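Local atomic coordinates of acetyltransferase, GNAT family (Enterococcus faecalis, PDB entry 1U6M), a protein that probably transfers an acyl group, most likely acetyl from acetyl-coenzyme A as in other GNAT-family enzymes, to an acceptor that is not known. Residues 21-26 with 101-106; 40-45 with 89-94; 57-62 with 71-76; 107-112 with 184-189. All blocks are in the same frame, centred on the assembly; numbering follows the deposited sequence.

Overall arrangement
From the N terminus, helix 12-25 supplies the first half of interaction 1, and its partner, the loop 101-106, comes 75 residues later. Within the loop so closed lies interaction 2, where helix 36-47 meets helix 85-93, and within that one lies interaction 3, the hairpin of strands 59-64 and 67-76. The three are thus nested, with the hairpin innermost. Interaction 4 opens directly after interaction 1 closes and carries the chain across to strand 180-188, near the C terminus. Leu23 packs on Leu43 between interactions 1 and 2, and Tyr75 of interaction 3 touches Glu107 and Thr108 of interaction 4. The centres of interactions 2 and 4 lie about 30 Å apart.

Interaction 1: residues 21-26 with 101-106; sequences VILKDM and RLFIEE
Met26 lays its thioether against the ring of Phe103, the methionine lying roughly perpendicular to the phenylalanine side chain. The sulfur stands 4.3 Å from the ring centroid, 46° off the normal, a Met-aromatic contact that is oblique. Two atoms of the methionine share the same flank of the ring: SD is 3.5 Å from Phe103 CE2, and the methyl CE is 3.5 Å from Phe103 CD2. A bend at the last torsion of Met26 (chi3 88°) turns CE along this flank, where it also approaches Leu102 O at 3.8 Å. A flexible, polarisable methionine suits this place because it can follow the outline of a flat ring.

Leu23 reaches the far end of the same ring, its branch CD2 lying 3.8 Å from Phe103 CZ, again with the side chains crossed nearly perpendicularly. Ile22 adds a looser touch at the ring edge, CG2 to Phe103 CE2 at 4.5 Å. No hydrogen bond joins the two segments, so the contact rests on apolar surface gathered round one phenyl group.

Phe103 also makes a cation-pi contact with Arg53 and packs on Tyr54. The contact lies near the surface, between the C-terminal end of helix 12-25 and the loop linking helix 85-93 to strand 112-120; Ile22 rests on Thr117 and Ser119 of that strand, and Leu102 on Leu87 and Arg88 of helix 85-93.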
loop_
_atom_site.group_PDB
_atom_site.type_symbol
_atom_site.label_atom_id
_atom_site.label_comp_id
_atom_site.label_asym_id
_atom_site.label_seq_id
_atom_site.Cartn_x
_atom_site.Cartn_y
_atom_site.Cartn_z
ATOM N N VAL A 21 -0.702 -10.948 2.475
ATOM C CA VAL A 21 0.344 -11.028 3.507
ATOM C C VAL A 21 0.112 -9.988 4.595
ATOM O O VAL A 21 0.133 -10.308 5.781
ATOM C CB VAL A 21 1.817 -10.932 2.937
ATOM C CG1 VAL A 21 2.828 -10.818 4.057
ATOM C CG2 VAL A 21 2.146 -12.135 2.115
ATOM N N ILE A 22 -0.076 -8.735 4.167
ATOM C CA ILE A 22 -0.488 -7.603 5.018
ATOM C C ILE A 22 -1.722 -7.886 5.904
ATOM O O ILE A 22 -1.686 -7.560 7.090
ATOM C CB ILE A 22 -0.762 -6.355 4.125
ATOM C CG1 ILE A 22 0.537 -5.911 3.435
ATOM C CG2 ILE A 22 -1.358 -5.187 4.924
ATOM C CD1 ILE A 22 0.309 -5.084 2.257
ATOM N N LEU A 23 -2.799 -8.436 5.319
ATOM C CA LEU A 23 -4.040 -8.749 6.048
ATOM C C LEU A 23 -3.638 -9.936 6.893
ATOM O O LEU A 23 -2.790 -10.712 6.487
ATOM C CB LEU A 23 -5.195 -9.124 5.097
ATOM C CG LEU A 23 -5.587 -8.172 3.954
ATOM C CD1 LEU A 23 -6.823 -8.628 3.318
ATOM C CD2 LEU A 23 -5.727 -6.705 4.392
ATOM N N LYS A 24 -4.101 -10.153 8.080
ATOM C CA LYS A 24 -3.451 -11.411 8.610
ATOM C C LYS A 24 -2.119 -11.247 9.334
ATOM O O LYS A 24 -1.928 -11.866 10.366
ATOM C CB LYS A 24 -3.198 -12.440 7.483
ATOM C CG LYS A 24 -1.765 -12.717 7.186
ATOM C CD LYS A 24 -1.642 -14.137 6.742
ATOM C CE LYS A 24 -2.402 -14.403 5.468
ATOM N NZ LYS A 24 -2.075 -15.797 5.019
ATOM N N ASP A 25 -1.198 -10.471 8.768
ATOM C CA ASP A 25 -0.235 -9.796 9.593
ATOM C C ASP A 25 -0.963 -8.778 10.511
ATOM O O ASP A 25 -0.504 -8.493 11.596
ATOM C CB ASP A 25 0.818 -9.127 8.726
ATOM C CG ASP A 25 1.847 -8.337 9.544
ATOM O OD1 ASP A 25 1.615 -7.122 9.818
ATOM O OD2 ASP A 25 2.894 -8.932 9.910
ATOM N N MET A 26 -2.083 -8.228 10.048
ATOM C CA MET A 26 -3.046 -7.466 10.872
ATOM C C MET A 26 -3.979 -8.399 11.649
ATOM O O MET A 26 -4.688 -7.957 12.557
ATOM C CB MET A 26 -3.968 -6.590 9.996
ATOM C CG MET A 26 -3.345 -5.401 9.403
ATOM S SD MET A 26 -4.351 -4.713 8.067
ATOM C CE MET A 26 -5.422 -3.608 9.031
ATOM N N ARG A 101 -14.390 -5.600 8.990
ATOM C CA ARG A 101 -13.375 -4.743 9.557
ATOM C C ARG A 101 -12.117 -4.768 8.651
ATOM O O ARG A 101 -11.593 -5.831 8.340
ATOM C CB ARG A 101 -12.970 -5.208 10.983
ATOM C CG ARG A 101 -14.105 -5.737 11.836
ATOM C CD ARG A 101 -13.618 -6.217 13.255
ATOM N NE ARG A 101 -13.079 -5.053 13.931
ATOM C CZ ARG A 101 -13.691 -4.408 14.910
ATOM N NH1 ARG A 101 -14.847 -4.845 15.415
ATOM N NH2 ARG A 101 -13.137 -3.301 15.357
ATOM N N LEU A 102 -11.643 -3.585 8.271
ATOM C CA LEU A 102 -10.540 -3.398 7.341
ATOM C C LEU A 102 -9.543 -2.471 8.011
ATOM O O LEU A 102 -9.099 -2.735 9.127
ATOM C CB LEU A 102 -11.037 -2.847 5.993
ATOM C CG LEU A 102 -11.861 -3.839 5.146
ATOM C CD1 LEU A 102 -12.399 -3.284 3.783
ATOM C CD2 LEU A 102 -11.151 -5.245 4.988
ATOM N N PHE A 103 -9.167 -1.386 7.359
ATOM C CA PHE A 103 -8.228 -0.420 7.993
ATOM C C PHE A 103 -8.924 0.748 8.639
ATOM O O PHE A 103 -9.902 1.286 8.123
ATOM C CB PHE A 103 -7.223 0.114 6.961
ATOM C CG PHE A 103 -6.630 -0.946 6.088
ATOM C CD1 PHE A 103 -7.345 -1.449 5.003
ATOM C CD2 PHE A 103 -5.352 -1.429 6.329
ATOM C CE1 PHE A 103 -6.815 -2.423 4.191
ATOM C CE2 PHE A 103 -4.804 -2.395 5.488
ATOM C CZ PHE A 103 -5.548 -2.901 4.431
ATOM N N ILE A 104 -8.370 1.186 9.744
ATOM C CA ILE A 104 -8.695 2.509 10.270
ATOM C C ILE A 104 -8.027 3.572 9.380
ATOM O O ILE A 104 -6.840 3.499 9.100
ATOM C CB ILE A 104 -8.376 2.612 11.767
ATOM C CG1 ILE A 104 -8.987 1.390 12.496
ATOM C CG2 ILE A 104 -8.961 3.889 12.346
ATOM C CD1 ILE A 104 -8.811 1.401 13.999
ATOM N N GLU A 105 -8.839 4.486 8.850
ATOM C CA GLU A 105 -8.453 5.398 7.748
ATOM C C GLU A 105 -7.993 6.766 8.302
ATOM O O GLU A 105 -8.499 7.832 7.907
ATOM C CB GLU A 105 -9.608 5.564 6.718
ATOM C CG GLU A 105 -9.985 4.314 5.875
ATOM C CD GLU A 105 -11.292 4.497 5.060
ATOM O OE1 GLU A 105 -12.184 5.254 5.535
ATOM O OE2 GLU A 105 -11.438 3.885 3.952
ATOM N N GLU A 106 -7.037 6.722 9.230
ATOM C CA GLU A 106 -6.616 7.949 9.906
ATOM C C GLU A 106 -5.088 8.202 9.887
ATOM O O GLU A 106 -4.513 8.670 10.876
ATOM C CB GLU A 106 -7.198 7.976 11.329
ATOM C CG GLU A 106 -8.749 8.181 11.368
ATOM C CD GLU A 106 -9.397 7.731 12.690
ATOM O OE1 GLU A 106 -8.735 7.061 13.517
ATOM O OE2 GLU A 106 -10.589 8.048 12.892
#

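Interaction 2: residues 40-45 with 89-94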
loop_
_atom_site.group_PDB
_atom_site.type_symbol
_atom_site.label_atom_id
_atom_site.label_comp_id
_atom_site.label_asym_id
_atom_site.label_seq_id
_atom_site.Cartn_x
_atom_site.Cartn_y
_atom_site.Cartn_z
ATOM N N ILE A 40 -8.069 -14.107 -1.920
ATOM C CA ILE A 40 -7.253 -13.686 -3.052
ATOM C C ILE A 40 -8.161 -13.283 -4.206
ATOM O O ILE A 40 -7.979 -12.185 -4.762
ATOM C CB ILE A 40 -6.177 -14.752 -3.386
ATOM C CG1 ILE A 40 -5.135 -14.767 -2.257
ATOM C CG2 ILE A 40 -5.536 -14.508 -4.753
ATOM C CD1 ILE A 40 -4.024 -15.809 -2.390
ATOM N N ASP A 41 -9.179 -14.086 -4.519
ATOM C CA ASP A 41 -10.145 -13.732 -5.573
ATOM C C ASP A 41 -10.909 -12.414 -5.340
ATOM O O ASP A 41 -11.148 -11.637 -6.261
ATOM C CB ASP A 41 -11.143 -14.901 -5.807
ATOM C CG ASP A 41 -10.490 -16.111 -6.594
ATOM O OD1 ASP A 41 -9.496 -16.706 -6.123
ATOM O OD2 ASP A 41 -10.953 -16.478 -7.689
ATOM N N LEU A 42 -11.266 -12.150 -4.088
ATOM C CA LEU A 42 -12.018 -10.974 -3.711
ATOM C C LEU A 42 -11.119 -9.736 -3.873
ATOM O O LEU A 42 -11.502 -8.781 -4.519
ATOM C CB LEU A 42 -12.467 -11.128 -2.241
ATOM C CG LEU A 42 -13.590 -12.157 -1.948
ATOM C CD1 LEU A 42 -13.785 -12.402 -0.393
ATOM C CD2 LEU A 42 -14.939 -11.803 -2.606
ATOM N N LEU A 43 -9.947 -9.761 -3.242
ATOM C CA LEU A 43 -8.906 -8.755 -3.433
ATOM C C LEU A 43 -8.641 -8.477 -4.899
ATOM O O LEU A 43 -8.679 -7.297 -5.299
ATOM C CB LEU A 43 -7.615 -9.209 -2.722
ATOM C CG LEU A 43 -7.722 -9.240 -1.197
ATOM C CD1 LEU A 43 -6.521 -9.989 -0.497
ATOM C CD2 LEU A 43 -7.914 -7.759 -0.635
ATOM N N ALA A 44 -8.438 -9.533 -5.719
ATOM C CA ALA A 44 -8.110 -9.356 -7.182
ATOM C C ALA A 44 -9.190 -8.660 -7.896
ATOM O O ALA A 44 -8.940 -7.740 -8.711
ATOM C CB ALA A 44 -7.821 -10.652 -7.870
ATOM N N GLU A 45 -10.416 -9.050 -7.597
ATOM C CA GLU A 45 -11.547 -8.342 -8.171
ATOM C C GLU A 45 -11.580 -6.868 -7.739
ATOM O O GLU A 45 -11.883 -6.025 -8.553
ATOM C CB GLU A 45 -12.861 -9.073 -7.821
ATOM C CG GLU A 45 -14.103 -8.464 -8.482
ATOM C CD GLU A 45 -15.413 -9.242 -8.182
ATOM O OE1 GLU A 45 -16.502 -8.622 -8.404
ATOM O OE2 GLU A 45 -15.327 -10.445 -7.732
ATOM N N GLU A 89 -18.015 -3.256 -1.866
ATOM C CA GLU A 89 -18.847 -3.526 -3.010
ATOM C C GLU A 89 -18.681 -4.936 -3.538
ATOM O O GLU A 89 -19.667 -5.595 -3.850
ATOM C CB GLU A 89 -18.515 -2.558 -4.153
ATOM C CG GLU A 89 -19.095 -1.148 -4.043
ATOM C CD GLU A 89 -18.793 -0.317 -5.327
ATOM O OE1 GLU A 89 -19.233 -0.774 -6.474
ATOM O OE2 GLU A 89 -18.076 0.751 -5.171
ATOM N N VAL A 90 -17.433 -5.379 -3.670
ATOM C CA VAL A 90 -17.080 -6.737 -4.066
ATOM C C VAL A 90 -17.616 -7.745 -3.043
ATOM O O VAL A 90 -18.206 -8.748 -3.451
ATOM C CB VAL A 90 -15.510 -6.891 -4.274
ATOM C CG1 VAL A 90 -15.064 -8.315 -4.267
ATOM C CG2 VAL A 90 -15.028 -6.085 -5.480
ATOM N N PHE A 91 -17.383 -7.536 -1.748
ATOM C CA PHE A 91 -18.074 -8.333 -0.685
ATOM C C PHE A 91 -19.601 -8.433 -0.840
ATOM O O PHE A 91 -20.152 -9.519 -0.831
ATOM C CB PHE A 91 -17.763 -7.807 0.727
ATOM C CG PHE A 91 -16.495 -8.342 1.302
ATOM C CD1 PHE A 91 -15.300 -8.273 0.579
ATOM C CD2 PHE A 91 -16.494 -8.948 2.536
ATOM C CE1 PHE A 91 -14.116 -8.792 1.084
ATOM C CE2 PHE A 91 -15.310 -9.485 3.068
ATOM C CZ PHE A 91 -14.105 -9.382 2.322
ATOM N N LYS A 92 -20.287 -7.316 -0.994
ATOM C CA LYS A 92 -21.753 -7.349 -1.207
ATOM C C LYS A 92 -22.210 -8.183 -2.440
ATOM O O LYS A 92 -23.085 -9.019 -2.339
ATOM C CB LYS A 92 -22.291 -5.934 -1.266
ATOM C CG LYS A 92 -23.745 -5.817 -1.703
ATOM C CD LYS A 92 -24.417 -4.725 -0.898
ATOM C CE LYS A 92 -25.640 -4.161 -1.627
ATOM N NZ LYS A 92 -25.989 -2.901 -0.907
ATOM N N LYS A 93 -21.577 -7.963 -3.589
ATOM C CA LYS A 93 -21.706 -8.812 -4.762
ATOM C C LYS A 93 -21.589 -10.322 -4.513
ATOM O O LYS A 93 -22.267 -11.094 -5.181
ATOM C CB LYS A 93 -20.656 -8.409 -5.807
ATOM C CG LYS A 93 -21.025 -7.200 -6.564
ATOM C CD LYS A 93 -20.190 -7.143 -7.807
ATOM C CE LYS A 93 -20.412 -5.801 -8.450
ATOM N NZ LYS A 93 -19.507 -5.642 -9.616
ATOM N N HIS A 94 -20.731 -10.718 -3.580
ATOM C CA HIS A 94 -20.447 -12.123 -3.244
ATOM C C HIS A 94 -21.162 -12.657 -1.990
ATOM O O HIS A 94 -20.784 -13.714 -1.464
ATOM C CB HIS A 94 -18.914 -12.323 -3.128
ATOM C CG HIS A 94 -18.247 -12.188 -4.461
ATOM N ND1 HIS A 94 -18.007 -13.272 -5.281
ATOM C CD2 HIS A 94 -17.936 -11.087 -5.188
ATOM C CE1 HIS A 94 -17.537 -12.842 -6.439
ATOM N NE2 HIS A 94 -17.470 -11.524 -6.400
HETATM O O HOH W 1 -16.763 -6.353 -9.439
#
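Leu42 and Val90 meet at the heart of a helix-helix packing in which helices 36-47 and 85-93 of this GNAT domain run at 126° to one another, their local axes 9.8 Å apart at the closest. On the tight side, Leu42 divides its two methyls between partners. Leu42 CD1 lies 3.9 Å from Phe91 CE1, against that ring, while Leu42 CD2 meets Val90 CG1 at 3.9 Å and also covers one face of the His94 imidazole. This last is a CH-pi contact, with Leu42 CD2 over the face, 4.2 Å from the centroid of the His94 ring. A branched leucine suits the place because its fork can serve both aromatic groups at once. Val90, short and beta-branched, sits close to the other backbone, its CG1 3.6 Å from Leu42 O.

The other side is polar and looser. Here Glu45 leaves its helix with CG trans to the backbone N and stays extended, bringing its carboxylate past Val90 to exposed His94 and Lys93. Lys93 NZ is too far from Glu45 OE1 for a salt bridge; one water spans the gap, donating to the carboxylate and accepting from the ammonium. The direct link is from His94 NE2 to Glu45 OE2, 2.7 Å long but bent to 133° at the hydrogen; NE2 comes to the syn side of OE2, which itself lies 32° out of the imidazole plane.

Interaction 3: residues 57-62 with 71-76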
loop_
_atom_site.group_PDB
_atom_site.type_symbol
_atom_site.label_atom_id
_atom_site.label_comp_id
_atom_site.label_asym_id
_atom_site.label_seq_id
_atom_site.Cartn_x
_atom_site.Cartn_y
_atom_site.Cartn_z
ATOM N N GLN A 57 -4.245 1.199 -10.721
ATOM C CA GLN A 57 -3.869 2.550 -11.050
ATOM C C GLN A 57 -3.102 3.283 -9.949
ATOM O O GLN A 57 -2.530 4.347 -10.185
ATOM C CB GLN A 57 -5.100 3.299 -11.477
ATOM C CG GLN A 57 -5.502 2.833 -12.840
ATOM C CD GLN A 57 -6.836 3.386 -13.290
ATOM O OE1 GLN A 57 -7.601 2.670 -13.974
ATOM N NE2 GLN A 57 -7.135 4.672 -12.938
ATOM N N ARG A 58 -3.117 2.720 -8.748
ATOM C CA ARG A 58 -2.465 3.321 -7.594
ATOM C C ARG A 58 -1.111 2.682 -7.354
ATOM O O ARG A 58 -0.391 3.071 -6.414
ATOM C CB ARG A 58 -3.357 3.110 -6.348
ATOM C CG ARG A 58 -4.682 3.795 -6.435
ATOM C CD ARG A 58 -5.183 4.094 -5.022
ATOM N NE ARG A 58 -6.569 4.603 -4.954
ATOM C CZ ARG A 58 -6.927 5.883 -5.168
ATOM N NH1 ARG A 58 -6.020 6.790 -5.516
ATOM N NH2 ARG A 58 -8.194 6.268 -5.011
ATOM N N ILE A 59 -0.768 1.708 -8.187
ATOM C CA ILE A 59 0.356 0.829 -7.932
ATOM C C ILE A 59 1.542 0.897 -8.958
ATOM O O ILE A 59 1.372 0.868 -10.211
ATOM C CB ILE A 59 -0.112 -0.653 -7.785
ATOM C CG1 ILE A 59 -1.133 -0.758 -6.634
ATOM C CG2 ILE A 59 1.068 -1.553 -7.515
ATOM C CD1 ILE A 59 -1.649 -2.159 -6.337
ATOM N N LEU A 60 2.741 0.908 -8.386
ATOM C CA LEU A 60 3.965 0.748 -9.164
ATOM C C LEU A 60 4.513 -0.648 -8.959
ATOM O O LEU A 60 4.590 -1.122 -7.819
ATOM C CB LEU A 60 5.006 1.797 -8.739
ATOM C CG LEU A 60 6.070 2.324 -9.688
ATOM C CD1 LEU A 60 5.502 2.937 -10.978
ATOM C CD2 LEU A 60 6.792 3.324 -8.905
ATOM N N VAL A 61 4.909 -1.302 -10.052
ATOM C CA VAL A 61 5.371 -2.702 -9.986
ATOM C C VAL A 61 6.878 -2.740 -10.182
ATOM O O VAL A 61 7.425 -2.011 -11.026
ATOM C CB VAL A 61 4.596 -3.576 -11.100
ATOM C CG1 VAL A 61 5.297 -4.851 -11.427
ATOM C CG2 VAL A 61 3.186 -3.902 -10.639
ATOM N N TYR A 62 7.577 -3.568 -9.409
ATOM C CA TYR A 62 8.948 -3.952 -9.767
ATOM C C TYR A 62 9.005 -5.350 -10.376
ATOM O O TYR A 62 8.757 -6.324 -9.694
ATOM C CB TYR A 62 9.865 -3.901 -8.567
ATOM C CG TYR A 62 11.323 -4.014 -8.945
ATOM C CD1 TYR A 62 11.932 -5.264 -9.140
ATOM C CD2 TYR A 62 12.085 -2.876 -9.140
ATOM C CE1 TYR A 62 13.265 -5.379 -9.476
ATOM C CE2 TYR A 62 13.405 -2.969 -9.507
ATOM C CZ TYR A 62 13.982 -4.216 -9.646
ATOM O OH TYR A 62 15.301 -4.254 -9.979
ATOM N N ILE A 71 5.596 -4.288 -5.027
ATOM C CA ILE A 71 4.700 -3.218 -5.417
ATOM C C ILE A 71 4.870 -2.052 -4.430
ATOM O O ILE A 71 5.184 -2.255 -3.270
ATOM C CB ILE A 71 3.216 -3.712 -5.444
ATOM C CG1 ILE A 71 2.692 -4.114 -4.037
ATOM C CG2 ILE A 71 3.027 -4.793 -6.538
ATOM C CD1 ILE A 71 1.234 -4.651 -4.055
ATOM N N ALA A 72 4.675 -0.839 -4.916
ATOM C CA ALA A 72 4.630 0.356 -4.099
ATOM C C ALA A 72 3.247 0.883 -4.355
ATOM O O ALA A 72 2.846 1.041 -5.532
ATOM C CB ALA A 72 5.638 1.374 -4.578
ATOM N N VAL A 73 2.524 1.161 -3.279
ATOM C CA VAL A 73 1.102 1.574 -3.299
ATOM C C VAL A 73 0.890 2.880 -2.496
ATOM O O VAL A 73 1.388 2.990 -1.361
ATOM C CB VAL A 73 0.167 0.528 -2.615
ATOM C CG1 VAL A 73 -1.347 0.942 -2.881
ATOM C CG2 VAL A 73 0.480 -0.854 -3.134
ATOM N N GLY A 74 0.182 3.846 -3.091
ATOM C CA GLY A 74 -0.059 5.112 -2.440
ATOM C C GLY A 74 -1.111 5.941 -3.188
ATOM O O GLY A 74 -1.560 5.550 -4.292
ATOM N N TYR A 75 -1.470 7.103 -2.613
ATOM C CA TYR A 75 -2.616 7.864 -3.109
ATOM C C TYR A 75 -2.513 9.270 -2.544
ATOM O O TYR A 75 -1.906 9.459 -1.449
ATOM C CB TYR A 75 -3.987 7.199 -2.703
ATOM C CG TYR A 75 -3.967 6.557 -1.320
ATOM C CD1 TYR A 75 -4.138 7.336 -0.157
ATOM C CD2 TYR A 75 -3.747 5.170 -1.172
ATOM C CE1 TYR A 75 -4.043 6.743 1.147
ATOM C CE2 TYR A 75 -3.663 4.578 0.122
ATOM C CZ TYR A 75 -3.811 5.370 1.251
ATOM O OH TYR A 75 -3.717 4.787 2.515
ATOM N N PRO A 76 -3.123 10.261 -3.248
ATOM C CA PRO A 76 -3.354 11.610 -2.602
ATOM C C PRO A 76 -4.032 11.447 -1.266
ATOM O O PRO A 76 -4.926 10.664 -1.174
ATOM C CB PRO A 76 -4.279 12.328 -3.565
ATOM C CG PRO A 76 -3.884 11.667 -4.998
ATOM C CD PRO A 76 -3.565 10.196 -4.665
HETATM O O HOH W 2 2.227 4.051 -6.831
HETATM O O HOH W 3 -3.424 6.936 -6.523
#
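Ile59 turns CG1 away from its own carbonyl carbon (chi1 -58°), which sets that branch beside Val73 CG2 at 3.9 Å and leaves CG2 to meet Ile71 CB at 3.7 Å. Ile71, with CG1 between backbone N and carbonyl carbon (chi1 65°), offers CG2 to Val61. These beta-branched residues suit extended chains, and together they make one apolar face, where Ile59 rests on Ile15 and Ile71 on Leu18 of helix 12-25. On the other face Leu60 stands beside the small Ala72.

Leu60 and Ala72 form the antiparallel hydrogen-bonded pair: Leu60 N reaches Ala72 O in 2.9 Å at a nearly straight 173°, and Ala72 N reaches Leu60 O in 2.9 Å. Towards Gly74 the pairing frays, for its N makes only a weak bond to Arg58 O at 3.5 Å, and a water also donates to that carbonyl.

Arg58 then runs outstretched past Tyr75, NH1 lying 3.5 Å from Tyr75 CB. The guanidinium is fixed by a salt bridge to Asp79 and a hydrogen bond to Thr51 O, while Tyr75 OH bonds to Asp116. This is a beta hairpin in the mixed central sheet characteristic of the GNAT fold, between strands 3-6 and 112-120.

Interaction 4: residues 107-112 with 184-189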
loop_
_atom_site.group_PDB
_atom_site.type_symbol
_atom_site.label_atom_id
_atom_site.label_comp_id
_atom_site.label_asym_id
_atom_site.label_seq_id
_atom_site.Cartn_x
_atom_site.Cartn_y
_atom_site.Cartn_z
ATOM N N GLU A 107 -4.448 7.933 8.750
ATOM C CA GLU A 107 -3.004 7.864 8.745
ATOM C C GLU A 107 -2.269 8.919 7.893
ATOM O O GLU A 107 -1.064 9.073 8.005
ATOM C CB GLU A 107 -2.548 6.428 8.457
ATOM C CG GLU A 107 -3.072 5.787 7.199
ATOM C CD GLU A 107 -2.823 4.275 7.171
ATOM O OE1 GLU A 107 -2.586 3.664 6.107
ATOM O OE2 GLU A 107 -2.882 3.678 8.241
ATOM N N THR A 108 -3.012 9.652 7.071
ATOM C CA THR A 108 -2.436 10.657 6.182
ATOM C C THR A 108 -2.467 12.073 6.755
ATOM O O THR A 108 -3.225 12.335 7.675
ATOM C CB THR A 108 -3.077 10.649 4.766
ATOM O OG1 THR A 108 -4.365 11.297 4.805
ATOM C CG2 THR A 108 -3.206 9.239 4.233
ATOM N N LEU A 109 -1.621 12.951 6.211
ATOM C CA LEU A 109 -1.716 14.404 6.399
ATOM C C LEU A 109 -2.181 15.109 5.103
ATOM O O LEU A 109 -1.914 14.613 3.999
ATOM C CB LEU A 109 -0.378 15.002 6.821
ATOM C CG LEU A 109 0.202 14.689 8.199
ATOM C CD1 LEU A 109 1.320 15.666 8.480
ATOM C CD2 LEU A 109 -0.862 14.719 9.333
ATOM N N PRO A 110 -2.889 16.273 5.225
ATOM C CA PRO A 110 -3.350 16.994 4.010
ATOM C C PRO A 110 -2.209 17.302 3.028
ATOM O O PRO A 110 -1.098 17.534 3.458
ATOM C CB PRO A 110 -3.928 18.315 4.584
ATOM C CG PRO A 110 -4.274 18.021 5.994
ATOM C CD PRO A 110 -3.304 16.963 6.481
ATOM N N ASN A 111 -2.461 17.328 1.731
ATOM C CA ASN A 111 -1.421 17.783 0.785
ATOM C C ASN A 111 -0.143 16.903 0.496
ATOM O O ASN A 111 0.721 17.299 -0.295
ATOM C CB ASN A 111 -1.009 19.233 1.144
ATOM C CG ASN A 111 -2.234 20.187 1.226
ATOM O OD1 ASN A 111 -2.439 20.858 2.254
ATOM N ND2 ASN A 111 -3.067 20.206 0.158
ATOM N N GLU A 112 -0.042 15.729 1.110
ATOM C CA GLU A 112 0.956 14.741 0.694
ATOM C C GLU A 112 0.381 13.728 -0.324
ATOM O O GLU A 112 -0.841 13.518 -0.395
ATOM C CB GLU A 112 1.552 14.051 1.923
ATOM C CG GLU A 112 0.672 12.968 2.487
ATOM C CD GLU A 112 0.977 12.627 3.895
ATOM O OE1 GLU A 112 0.233 11.817 4.478
ATOM O OE2 GLU A 112 1.935 13.179 4.448
ATOM N N HIS A 184 5.256 10.140 11.467
ATOM C CA HIS A 184 4.851 10.511 10.123
ATOM C C HIS A 184 5.976 11.365 9.581
ATOM O O HIS A 184 6.383 12.326 10.232
ATOM C CB HIS A 184 3.502 11.223 10.089
ATOM C CG HIS A 184 2.885 11.302 8.724
ATOM N ND1 HIS A 184 3.193 12.304 7.819
ATOM C CD2 HIS A 184 1.971 10.511 8.108
ATOM C CE1 HIS A 184 2.496 12.123 6.706
ATOM N NE2 HIS A 184 1.746 11.045 6.856
ATOM N N MET A 185 6.515 10.953 8.423
ATOM C CA MET A 185 7.650 11.576 7.794
ATOM C C MET A 185 7.241 12.085 6.402
ATOM O O MET A 185 6.323 11.559 5.787
ATOM C CB MET A 185 8.816 10.593 7.689
ATOM C CG MET A 185 9.231 9.862 9.015
ATOM S SD MET A 185 10.669 8.727 8.791
ATOM C CE MET A 185 11.993 9.959 8.811
ATOM N N GLN A 186 7.860 13.155 5.926
ATOM C CA GLN A 186 7.585 13.641 4.583
ATOM C C GLN A 186 8.862 13.973 3.905
ATOM O O GLN A 186 9.847 14.274 4.547
ATOM C CB GLN A 186 6.716 14.884 4.604
ATOM C CG GLN A 186 5.344 14.622 5.168
ATOM C CD GLN A 186 4.390 15.765 4.955
ATOM O OE1 GLN A 186 3.203 15.555 4.827
ATOM N NE2 GLN A 186 4.916 16.975 4.901
ATOM N N LYS A 187 8.836 13.935 2.595
ATOM C CA LYS A 187 9.959 14.315 1.795
ATOM C C LYS A 187 9.420 15.277 0.781
ATOM O O LYS A 187 8.420 15.004 0.155
ATOM C CB LYS A 187 10.505 13.080 1.088
ATOM C CG LYS A 187 11.557 13.400 0.114
ATOM C CD LYS A 187 12.049 12.189 -0.634
ATOM C CE LYS A 187 13.145 12.648 -1.635
ATOM N NZ LYS A 187 13.616 11.462 -2.248
ATOM N N GLU A 188 10.086 16.404 0.613
ATOM C CA GLU A 188 9.675 17.399 -0.374
ATOM C C GLU A 188 9.915 16.928 -1.825
ATOM O O GLU A 188 10.882 16.231 -2.131
ATOM C CB GLU A 188 10.367 18.744 -0.102
ATOM C CG GLU A 188 9.825 19.529 1.118
ATOM C CD GLU A 188 10.633 20.850 1.422
ATOM O OE1 GLU A 188 11.575 21.191 0.627
ATOM O OE2 GLU A 188 10.313 21.529 2.457
ATOM N N VAL A 189 9.016 17.339 -2.705
ATOM C CA VAL A 189 8.988 16.872 -4.084
ATOM C C VAL A 189 8.955 18.088 -5.045
ATOM O O VAL A 189 8.320 19.087 -4.742
ATOM C CB VAL A 189 7.775 15.862 -4.255
ATOM C CG1 VAL A 189 7.431 15.605 -5.689
ATOM C CG2 VAL A 189 8.064 14.549 -3.515
#
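Leu109 lies over one face of the His184 imidazole, its CG 4.0 Å from the ring centroid and 22° off the normal, displaced toward the rim. Leu109 and His184 run alongside in opposite senses, and the CG over the ring makes a CH-pi contact that suits a branched aliphatic group on a flat, buried ring.

At the ring's edge stands the carboxylate of Glu112, turned only 14° from the imidazole plane. Glu112 OE1 accepts a weak bond from His184 NE2, 2.9 Å long and bent to 125°; carboxylate and ring fit too tightly in the model, so the detail is doubtful. Leu109 N also reaches Glu112 OE1 at 2.8 Å, from above the carboxylate plane, and so ties the ends of the type II beta turn 109-112. In the GNAT sheet this turn leads into strand 112-120, while His184 belongs to strand 180-188, two places across, with strand 148-154 between them. Asn152 of that middle strand touches His184 and donates to Glu107 O, which itself lies 3.4 Å from His184 CD2 near the ring plane.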